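Local coordinates for protein transcriptional regulator PA3341 (Pseudomonas aeruginosa, PDB 2FBH) that probably binds DNA as a MarR-family transcriptional regulator and also binds zinc ions, at residues L41-L46 against D74-Q79. Numbering follows the deposited sequence.
Sequences LVLLHL and DGLESQ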
loop_
_atom_site.group_PDB
_atom_site.type_symbol
_atom_site.label_atom_id
_atom_site.label_comp_id
_atom_site.label_asym_id
_atom_site.label_seq_id
_atom_site.Cartn_x
_atom_site.Cartn_y
_atom_site.Cartn_z
ATOM N N LEU A 41 12.751 -2.796 1.075
ATOM C CA LEU A 41 11.983 -1.871 1.934
ATOM C C LEU A 41 12.256 -2.090 3.443
ATOM O O LEU A 41 12.213 -1.168 4.228
ATOM C CB LEU A 41 10.503 -2.018 1.614
ATOM C CG LEU A 41 9.506 -0.876 1.818
ATOM C CD1 LEU A 41 8.801 -1.043 3.136
ATOM C CD2 LEU A 41 10.160 0.511 1.724
ATOM N N VAL A 42 12.560 -3.333 3.808
ATOM C CA VAL A 42 13.136 -3.657 5.100
ATOM C C VAL A 42 14.520 -2.997 5.264
ATOM O O VAL A 42 14.725 -2.316 6.251
ATOM C CB VAL A 42 13.161 -5.216 5.314
ATOM C CG1 VAL A 42 13.914 -5.572 6.590
ATOM C CG2 VAL A 42 11.681 -5.777 5.378
ATOM N N LEU A 43 15.451 -3.179 4.286
ATOM C CA LEU A 43 16.756 -2.541 4.256
ATOM C C LEU A 43 16.626 -1.041 4.354
ATOM O O LEU A 43 17.318 -0.388 5.119
ATOM C CB LEU A 43 17.459 -2.858 2.943
ATOM C CG LEU A 43 17.980 -4.293 2.861
ATOM C CD1 LEU A 43 18.820 -4.429 1.585
ATOM C CD2 LEU A 43 18.907 -4.685 4.143
ATOM N N LEU A 44 15.676 -0.496 3.591
ATOM C CA LEU A 44 15.575 0.967 3.564
ATOM C C LEU A 44 15.189 1.435 4.955
ATOM O O LEU A 44 15.789 2.374 5.463
ATOM C CB LEU A 44 14.527 1.383 2.564
ATOM C CG LEU A 44 14.902 2.493 1.647
ATOM C CD1 LEU A 44 13.607 3.093 1.140
ATOM C CD2 LEU A 44 15.878 3.500 2.280
ATOM N N HIS A 45 14.233 0.757 5.596
ATOM C CA HIS A 45 13.799 1.158 6.914
ATOM C C HIS A 45 14.869 0.957 7.997
ATOM O O HIS A 45 15.013 1.776 8.916
ATOM C CB HIS A 45 12.501 0.471 7.243
ATOM C CG HIS A 45 11.322 1.050 6.494
ATOM N ND1 HIS A 45 10.222 1.593 7.134
ATOM C CD2 HIS A 45 11.099 1.219 5.165
ATOM C CE1 HIS A 45 9.346 2.012 6.229
ATOM N NE2 HIS A 45 9.855 1.798 5.027
ATOM N N LEU A 46 15.667 -0.102 7.861
ATOM C CA LEU A 46 16.800 -0.276 8.751
ATOM C C LEU A 46 17.800 0.840 8.591
ATOM O O LEU A 46 18.416 1.286 9.564
ATOM C CB LEU A 46 17.487 -1.639 8.468
ATOM C CG LEU A 46 16.708 -2.788 9.049
ATOM C CD1 LEU A 46 17.380 -4.113 8.515
ATOM C CD2 LEU A 46 16.720 -2.792 10.560
ATOM N N ASP A 74 14.874 -13.824 6.680
ATOM C CA ASP A 74 15.705 -15.037 6.353
ATOM C C ASP A 74 16.460 -14.786 5.037
ATOM O O ASP A 74 17.651 -15.066 4.898
ATOM C CB ASP A 74 14.854 -16.290 6.094
ATOM C CG ASP A 74 14.247 -16.907 7.375
ATOM O OD1 ASP A 74 14.722 -16.602 8.482
ATOM O OD2 ASP A 74 13.243 -17.662 7.216
ATOM N N GLY A 75 15.745 -14.227 4.065
ATOM C CA GLY A 75 16.348 -13.838 2.817
ATOM C C GLY A 75 17.504 -12.876 2.967
ATOM O O GLY A 75 18.572 -13.126 2.444
ATOM N N LEU A 76 17.317 -11.795 3.716
ATOM C CA LEU A 76 18.336 -10.811 3.829
ATOM C C LEU A 76 19.539 -11.388 4.648
ATOM O O LEU A 76 20.656 -11.090 4.381
ATOM C CB LEU A 76 17.746 -9.637 4.624
ATOM C CG LEU A 76 16.757 -8.794 3.770
ATOM C CD1 LEU A 76 16.266 -7.634 4.650
ATOM C CD2 LEU A 76 17.474 -8.260 2.543
ATOM N N GLU A 77 19.209 -12.171 5.661
ATOM C CA GLU A 77 20.237 -12.765 6.573
ATOM C C GLU A 77 21.096 -13.781 5.776
ATOM O O GLU A 77 22.367 -13.850 5.890
ATOM C CB GLU A 77 19.477 -13.468 7.693
ATOM C CG GLU A 77 20.360 -13.830 8.888
ATOM C CD GLU A 77 19.538 -14.436 10.012
ATOM O OE1 GLU A 77 20.097 -14.420 11.087
ATOM O OE2 GLU A 77 18.398 -15.000 9.833
ATOM N N SER A 78 20.405 -14.563 4.937
ATOM C CA SER A 78 21.103 -15.484 4.020
ATOM C C SER A 78 22.134 -14.797 3.113
ATOM O O SER A 78 23.169 -15.379 2.778
ATOM C CB SER A 78 20.106 -16.300 3.175
ATOM O OG SER A 78 19.528 -15.513 2.131
ATOM N N GLN A 79 21.854 -13.547 2.754
ATOM C CA GLN A 79 22.711 -12.744 1.889
ATOM C C GLN A 79 23.744 -11.934 2.727
ATOM O O GLN A 79 24.545 -11.136 2.188
ATOM C CB GLN A 79 21.843 -11.828 0.961
ATOM C CG GLN A 79 20.722 -12.498 0.046
ATOM C CD GLN A 79 19.624 -11.493 -0.571
ATOM O OE1 GLN A 79 18.774 -10.887 0.141
ATOM N NE2 GLN A 79 19.630 -11.371 -1.899
#
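Gly75 O, just before the Leu76 that packs on Val42 and Leu43, takes a short 2.6 Å hydrogen bond from Ser78 OG and a weak one from Gln79 N. Serine suits this last turn of helix 66-78, because its short hydroxyl folds back onto the carbonyl, coming in well off the carbonyl direction, 124° at the oxygen, and somewhat out of its plane. In the winged helix-turn-helix fold of the MarR family this helix is probably the recognition helix; here its end rests on helix 39-48. No hydrogen bond joins the two segments, and the join is apolar and buried. Leu76 holds its CG anti to the carbonyl carbon (chi1 -75°), which carries both methyls toward helix 39-48, where CD1 lodges between Val42 and Leu43 while CD2 lies against Leu43. Val42, beta-branched and compact, presents CG1 at 3.7 Å from Leu76 CD1, while its side chain also meets Leu58, Val62 and Leu69. The longer Leu43 runs past Leu76 in the opposite direction and reaches Leu105 and Ile106, a long branched chain that can touch helix 66-78 and helix 102-120 at once. Helix 66-78 is also tied to strand 82-85 of the wing by salt bridges from Asp74 and Glu77 to Arg84. Leu76 CD2 settles 4.0 Å from Leu43 CG, and Leu76 CD1 lies equally far from Leu43 CD2.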